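Local coordinates for protein CT398 (Chlamydia trachomatis, PDB 4ILO) that is of unknown function but, with a long coiled-coil hairpin and a zinc ribbon, may bind DNA or RNA, at residues 16-19 / 20-23; 148-151 / 152-156. All blocks are in the same frame, centred on the assembly; numbering follows the deposited sequence.

Contact 1: residues 16-19 / 20-23; sequences ELDI and KMIR
D18 and M21 meet one turn apart on the long first helix of the coiled-coil hairpin, residues 2-86, where 16-19 runs unbroken into 20-23. The frame is ordinary alpha-helical i to i+4 hydrogen bonding: K20 N gives a nearly straight but longish bond to E16 O (3.2 Å, 174° at the hydrogen), and M21 N, I22 N and R23 N bond in turn to L17 O, D18 O and I19 O.

Among the side chains, the terminal methyl of M21 approaches the D18 carboxylate at an oblique crossing, with CE 3.5 Å from D18 OD1. The bend at the thioether (chi3 -43°) turns that methyl back toward the preceding turn. This is a van der Waals contact; the polar grip on D18 comes from Y182, hydrogen-bonded to OD2, while R167 makes a long, weak ion pair with OD1. M21 also touches R167, and L17 packs on L163, Q166 and L170 of helix 90-171, so this side of the helix faces its hairpin partner.

The charged ends diverge. E16 forms a salt bridge with R192, and K20 NZ remains 7.0 Å from E16 OE1. K20 meets the earlier turn through its aliphatic stem instead, CG lying 3.4 Å from E16 O. Likewise, the ethyl branch of I22 lies beside the preceding turn, with I22 CG1 3.3 Å from D18 O.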
ATOM      1  N   GLU A  16     -19.121 -26.499  -4.803  1.00 33.37           N
ATOM      2  CA  GLU A  16     -17.818 -26.469  -5.477  1.00 39.61           C
ATOM      3  C   GLU A  16     -17.570 -25.120  -6.154  1.00 38.27           C
ATOM      4  O   GLU A  16     -16.431 -24.607  -6.147  1.00 32.53           O
ATOM      5  CB  GLU A  16     -17.698 -27.630  -6.468  1.00 42.23           C
ATOM      6  CG  GLU A  16     -17.631 -28.992  -5.781  1.00 40.77           C
ATOM      7  CD  GLU A  16     -16.563 -29.029  -4.668  1.00 39.38           C
ATOM      8  OE1 GLU A  16     -15.360 -28.806  -4.959  1.00 36.36           O
ATOM      9  OE2 GLU A  16     -16.936 -29.285  -3.494  1.00 35.35           O
ATOM     10  N   LEU A  17     -18.625 -24.506  -6.701  1.00 33.02           N
ATOM     11  CA  LEU A  17     -18.485 -23.168  -7.264  1.00 37.33           C
ATOM     12  C   LEU A  17     -18.157 -22.155  -6.175  1.00 32.13           C
ATOM     13  O   LEU A  17     -17.225 -21.351  -6.320  1.00 31.64           O
ATOM     14  CB  LEU A  17     -19.750 -22.777  -8.022  1.00 36.98           C
ATOM     15  CG  LEU A  17     -20.100 -23.715  -9.178  1.00 39.59           C
ATOM     16  CD1 LEU A  17     -21.463 -23.353  -9.801  1.00 39.13           C
ATOM     17  CD2 LEU A  17     -18.985 -23.746 -10.235  1.00 35.56           C
ATOM     18  N   ASP A  18     -18.884 -22.212  -5.057  1.00 32.08           N
ATOM     19  CA  ASP A  18     -18.616 -21.284  -3.966  1.00 31.53           C
ATOM     20  C   ASP A  18     -17.183 -21.410  -3.429  1.00 30.69           C
ATOM     21  O   ASP A  18     -16.549 -20.394  -3.099  1.00 30.17           O
ATOM     22  CB  ASP A  18     -19.669 -21.430  -2.879  1.00 32.03           C
ATOM     23  CG  ASP A  18     -20.993 -20.800  -3.285  1.00 48.98           C
ATOM     24  OD1 ASP A  18     -20.925 -19.779  -3.995  1.00 54.35           O
ATOM     25  OD2 ASP A  18     -22.087 -21.315  -2.921  1.00 36.00           O
ATOM     26  N   ILE A  19     -16.648 -22.632  -3.329  1.00 30.70           N
ATOM     27  CA  ILE A  19     -15.286 -22.783  -2.814  1.00 33.39           C
ATOM     28  C   ILE A  19     -14.288 -22.084  -3.736  1.00 34.49           C
ATOM     29  O   ILE A  19     -13.412 -21.323  -3.287  1.00 34.49           O
ATOM     30  CB  ILE A  19     -14.935 -24.271  -2.630  1.00 31.31           C
ATOM     31  CG1 ILE A  19     -15.812 -24.903  -1.539  1.00 31.12           C
ATOM     32  CG2 ILE A  19     -13.398 -24.424  -2.315  1.00 32.13           C
ATOM     33  CD1 ILE A  19     -15.737 -24.262  -0.200  1.00 31.04           C
ATOM     34  N   LYS A  20     -14.403 -22.342  -5.040  1.00 41.07           N
ATOM     35  CA  LYS A  20     -13.542 -21.669  -6.008  1.00 38.39           C
ATOM     36  C   LYS A  20     -13.666 -20.158  -5.881  1.00 38.28           C
ATOM     37  O   LYS A  20     -12.656 -19.442  -5.848  1.00 35.98           O
ATOM     38  CB  LYS A  20     -13.903 -22.107  -7.423  1.00 43.16           C
ATOM     39  CG  LYS A  20     -13.581 -23.552  -7.718  1.00 49.52           C
ATOM     40  CD  LYS A  20     -13.689 -23.817  -9.205  1.00 58.57           C
ATOM     41  CE  LYS A  20     -14.037 -25.260  -9.508  1.00 62.07           C
ATOM     42  NZ  LYS A  20     -14.362 -25.420 -10.958  1.00 68.65           N
ATOM     43  N   MET A  21     -14.906 -19.656  -5.792  1.00 32.64           N
ATOM     44  CA  MET A  21     -15.104 -18.216  -5.730  1.00 32.86           C
ATOM     45  C   MET A  21     -14.470 -17.631  -4.480  1.00 34.50           C
ATOM     46  O   MET A  21     -13.946 -16.520  -4.524  1.00 30.21           O
ATOM     47  CB  MET A  21     -16.588 -17.857  -5.814  1.00 34.42           C
ATOM     48  CG  MET A  21     -17.084 -17.763  -7.269  1.00 54.22           C
ATOM     49  SD  MET A  21     -18.618 -16.826  -7.507  1.00101.90           S
ATOM     50  CE  MET A  21     -19.639 -17.413  -6.152  1.00 42.14           C
ATOM     51  N   ILE A  22     -14.505 -18.365  -3.360  1.00 28.95           N
ATOM     52  CA  ILE A  22     -13.829 -17.899  -2.152  1.00 28.45           C
ATOM     53  C   ILE A  22     -12.333 -17.862  -2.388  1.00 28.32           C
ATOM     54  O   ILE A  22     -11.646 -16.910  -2.005  1.00 30.02           O
ATOM     55  CB  ILE A  22     -14.187 -18.787  -0.944  1.00 28.82           C
ATOM     56  CG1 ILE A  22     -15.657 -18.545  -0.552  1.00 29.48           C
ATOM     57  CG2 ILE A  22     -13.230 -18.468   0.259  1.00 28.60           C
ATOM     58  CD1 ILE A  22     -16.231 -19.512   0.497  1.00 35.48           C
ATOM     59  N   ARG A  23     -11.808 -18.895  -3.039  1.00 36.14           N
ATOM     60  CA  ARG A  23     -10.396 -18.911  -3.361  1.00 31.40           C
ATOM     61  C   ARG A  23     -10.045 -17.726  -4.244  1.00 32.84           C
ATOM     62  O   ARG A  23      -9.156 -16.943  -3.910  1.00 31.16           O
ATOM     63  CB  ARG A  23     -10.024 -20.220  -4.039  1.00 33.77           C
ATOM     64  CG  ARG A  23      -8.542 -20.292  -4.344  1.00 43.35           C
ATOM     65  CD  ARG A  23      -8.222 -21.383  -5.356  1.00 55.13           C
ATOM     66  NE  ARG A  23      -6.990 -21.039  -6.057  1.00 65.16           N
ATOM     67  CZ  ARG A  23      -6.936 -20.422  -7.237  1.00 65.41           C
ATOM     68  NH1 ARG A  23      -8.055 -20.090  -7.892  1.00 58.62           N
ATOM     69  NH2 ARG A  23      -5.755 -20.141  -7.773  1.00 66.88           N
TER

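Contact 2: residues 148-151 / 152-156; sequences EIRE and NIRKI
E151 OE1 receives R154 NH1 at 2.7 Å, a salt bridge three residues along helix 90-171, the returning arm of the coiled-coil hairpin. Short as it is, the hydrogen bond within it is weak, since the angle at the hydrogen is 129°. The two side chains cross at about a right angle, and the carboxylate is turned 44° from the guanidinium plane while its CD lies at the edge of that plane. The R154 chain, extended from CG to NE, runs back toward the preceding turn and brings NH1 to E151, whose own chain is bent at chi2 (67°).

The guanidinium also leans on the helix itself. R150 O lies 3.6 Å above one face, offset toward the rim, and R154 NH2 approaches R150 CB at 3.7 Å. R154 NH2 has a second carboxylate partner, E147, which also pairs with R150; R150 reaches E146 as well. E147 is thus shared between R150 and R154, which links the charged side chains of neighbouring turns.

On its other flank E151 meets K155, the two chains crossing obliquely. Their contact is largely aliphatic, CG of E151 resting 3.4 Å from CE of K155, with OE2 and NZ 4.4 Å apart, too far to count as a salt bridge. I149 and I153 make a looser apolar contact, CG2 to CD1 at 4.3 Å, and I149 packs on H31 and L35 of helix 2-86. Backbone bonds from N152 N, I153 N, R154 N and K155 N to the carbonyls four residues earlier continue the regular alpha-helical pattern.

With R154 on one side and K155 nearby on the other, the negative charge of E151 is probably partly compensated, and the salt bridges at i to i+3 and i+4 spacing probably add to the stability of this helix.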
ATOM      1  N   GLU A 148       1.692  -7.538 -14.989  1.00 36.93           N
ATOM      2  CA  GLU A 148       1.368  -8.954 -14.896  1.00 39.80           C
ATOM      3  C   GLU A 148       0.399  -9.220 -13.746  1.00 39.95           C
ATOM      4  O   GLU A 148      -0.466 -10.100 -13.840  1.00 33.19           O
ATOM      5  CB  GLU A 148       2.643  -9.779 -14.745  1.00 42.22           C
ATOM      6  CG  GLU A 148       2.341 -11.246 -14.453  1.00 47.51           C
ATOM      7  CD  GLU A 148       3.591 -12.070 -14.247  1.00 58.48           C
ATOM      8  OE1 GLU A 148       4.665 -11.648 -14.759  1.00 63.89           O
ATOM      9  OE2 GLU A 148       3.488 -13.132 -13.576  1.00 60.98           O
ATOM     10  N   ILE A 149       0.539  -8.482 -12.639  1.00 33.86           N
ATOM     11  CA  ILE A 149      -0.419  -8.633 -11.552  1.00 34.89           C
ATOM     12  C   ILE A 149      -1.800  -8.187 -12.004  1.00 29.19           C
ATOM     13  O   ILE A 149      -2.804  -8.830 -11.685  1.00 28.50           O
ATOM     14  CB  ILE A 149       0.034  -7.859 -10.295  1.00 24.26           C
ATOM     15  CG1 ILE A 149       1.235  -8.558  -9.642  1.00 23.72           C
ATOM     16  CG2 ILE A 149      -1.139  -7.824  -9.295  1.00 24.29           C
ATOM     17  CD1 ILE A 149       2.049  -7.670  -8.643  1.00 25.87           C
ATOM     18  N   ARG A 150      -1.884  -7.048 -12.713  1.00 32.08           N
ATOM     19  CA  ARG A 150      -3.194  -6.524 -13.092  1.00 33.61           C
ATOM     20  C   ARG A 150      -3.878  -7.452 -14.082  1.00 35.41           C
ATOM     21  O   ARG A 150      -5.105  -7.618 -14.042  1.00 36.66           O
ATOM     22  CB  ARG A 150      -3.098  -5.101 -13.661  1.00 33.75           C
ATOM     23  CG  ARG A 150      -2.650  -4.013 -12.667  1.00 34.93           C
ATOM     24  CD  ARG A 150      -2.843  -2.597 -13.229  1.00 39.57           C
ATOM     25  NE  ARG A 150      -1.844  -1.650 -12.721  1.00 51.02           N
ATOM     26  CZ  ARG A 150      -0.719  -1.297 -13.361  1.00 55.24           C
ATOM     27  NH1 ARG A 150      -0.411  -1.788 -14.570  1.00 56.30           N
ATOM     28  NH2 ARG A 150       0.107  -0.428 -12.794  1.00 58.03           N
ATOM     29  N   GLU A 151      -3.103  -8.072 -14.974  1.00 34.12           N
ATOM     30  CA  GLU A 151      -3.698  -9.037 -15.888  1.00 39.29           C
ATOM     31  C   GLU A 151      -4.204 -10.269 -15.144  1.00 42.05           C
ATOM     32  O   GLU A 151      -5.220 -10.859 -15.536  1.00 39.58           O
ATOM     33  CB  GLU A 151      -2.703  -9.426 -16.983  1.00 44.98           C
ATOM     34  CG  GLU A 151      -3.323 -10.283 -18.106  1.00 50.55           C
ATOM     35  CD  GLU A 151      -4.344  -9.509 -18.940  1.00 53.86           C
ATOM     36  OE1 GLU A 151      -4.039  -8.337 -19.272  1.00 42.02           O
ATOM     37  OE2 GLU A 151      -5.435 -10.069 -19.255  1.00 62.67           O
ATOM     38  N   ASN A 152      -3.515 -10.677 -14.076  1.00 41.56           N
ATOM     39  CA  ASN A 152      -4.004 -11.815 -13.301  1.00 37.01           C
ATOM     40  C   ASN A 152      -5.331 -11.476 -12.635  1.00 31.26           C
ATOM     41  O   ASN A 152      -6.275 -12.268 -12.681  1.00 42.26           O
ATOM     42  CB  ASN A 152      -2.958 -12.254 -12.265  1.00 39.03           C
ATOM     43  CG  ASN A 152      -1.769 -13.029 -12.891  1.00 46.82           C
ATOM     44  OD1 ASN A 152      -1.457 -12.888 -14.088  1.00 47.48           O
ATOM     45  ND2 ASN A 152      -1.100 -13.838 -12.071  1.00 46.01           N
ATOM     46  N   ILE A 153      -5.426 -10.291 -12.040  1.00 33.77           N
ATOM     47  CA  ILE A 153      -6.699  -9.816 -11.513  1.00 35.44           C
ATOM     48  C   ILE A 153      -7.773  -9.832 -12.597  1.00 43.59           C
ATOM     49  O   ILE A 153      -8.886 -10.326 -12.374  1.00 43.59           O
ATOM     50  CB  ILE A 153      -6.537  -8.417 -10.904  1.00 35.68           C
ATOM     51  CG1 ILE A 153      -5.722  -8.496  -9.611  1.00 34.70           C
ATOM     52  CG2 ILE A 153      -7.901  -7.796 -10.648  1.00 37.27           C
ATOM     53  CD1 ILE A 153      -5.339  -7.144  -9.038  1.00 32.20           C
ATOM     54  N   ARG A 154      -7.476  -9.263 -13.779  1.00 46.44           N
ATOM     55  CA  ARG A 154      -8.454  -9.298 -14.870  1.00 46.22           C
ATOM     56  C   ARG A 154      -8.961 -10.717 -15.085  1.00 43.98           C
ATOM     57  O   ARG A 154     -10.172 -10.954 -15.183  1.00 48.03           O
ATOM     58  CB  ARG A 154      -7.849  -8.772 -16.177  1.00 52.70           C
ATOM     59  CG  ARG A 154      -7.707  -7.255 -16.242  1.00 61.25           C
ATOM     60  CD  ARG A 154      -6.883  -6.790 -17.461  1.00 60.57           C
ATOM     61  NE  ARG A 154      -6.241  -5.493 -17.211  1.00 63.61           N
ATOM     62  CZ  ARG A 154      -4.922  -5.272 -17.216  1.00 69.66           C
ATOM     63  NH1 ARG A 154      -4.065  -6.256 -17.490  1.00 68.12           N
ATOM     64  NH2 ARG A 154      -4.447  -4.045 -16.964  1.00 73.70           N
ATOM     65  N   LYS A 155      -8.037 -11.679 -15.161  1.00 34.66           N
ATOM     66  CA  LYS A 155      -8.426 -13.051 -15.462  1.00 38.40           C
ATOM     67  C   LYS A 155      -9.162 -13.679 -14.293  1.00 42.26           C
ATOM     68  O   LYS A 155      -9.993 -14.573 -14.499  1.00 34.01           O
ATOM     69  CB  LYS A 155      -7.201 -13.875 -15.864  1.00 40.33           C
ATOM     70  CG  LYS A 155      -6.592 -13.413 -17.181  1.00 53.36           C
ATOM     71  CD  LYS A 155      -5.285 -14.119 -17.504  1.00 59.19           C
ATOM     72  CE  LYS A 155      -4.569 -13.440 -18.685  1.00 61.00           C
ATOM     73  NZ  LYS A 155      -3.100 -13.725 -18.703  1.00 61.44           N
ATOM     74  N   ILE A 156      -8.890 -13.215 -13.071  1.00 31.56           N
ATOM     75  CA  ILE A 156      -9.678 -13.653 -11.924  1.00 31.56           C
ATOM     76  C   ILE A 156     -11.095 -13.105 -12.021  1.00 39.17           C
ATOM     77  O   ILE A 156     -12.084 -13.831 -11.828  1.00 37.17           O
ATOM     78  CB  ILE A 156      -9.026 -13.209 -10.607  1.00 32.12           C
ATOM     79  CG1 ILE A 156      -7.848 -14.103 -10.238  1.00 29.92           C
ATOM     80  CG2 ILE A 156     -10.069 -13.244  -9.499  1.00 33.13           C
ATOM     81  CD1 ILE A 156      -6.919 -13.464  -9.193  1.00 28.79           C
TER

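Overall arrangement
Contacts 1 and 2 lie on the two successive long helices of one coiled-coil hairpin, 2-86 and 90-171, with centres 18 Å apart and nearest atoms about 6 Å apart, so they do not touch. Contact 1 is partly buried: L17 and D18 are enclosed, and its acidic groups reach to distant parts of the chain, R192 and Y182, near the end of the hairpin from which the zinc ribbon follows. Contact 2 is a surface contact, with I149 its buried residue, and its charges pair along their own helix. Both turn apolar residues toward the opposite arm, but tertiary polar links mark 16-23 whereas intrahelical salt bridges mark 148-156.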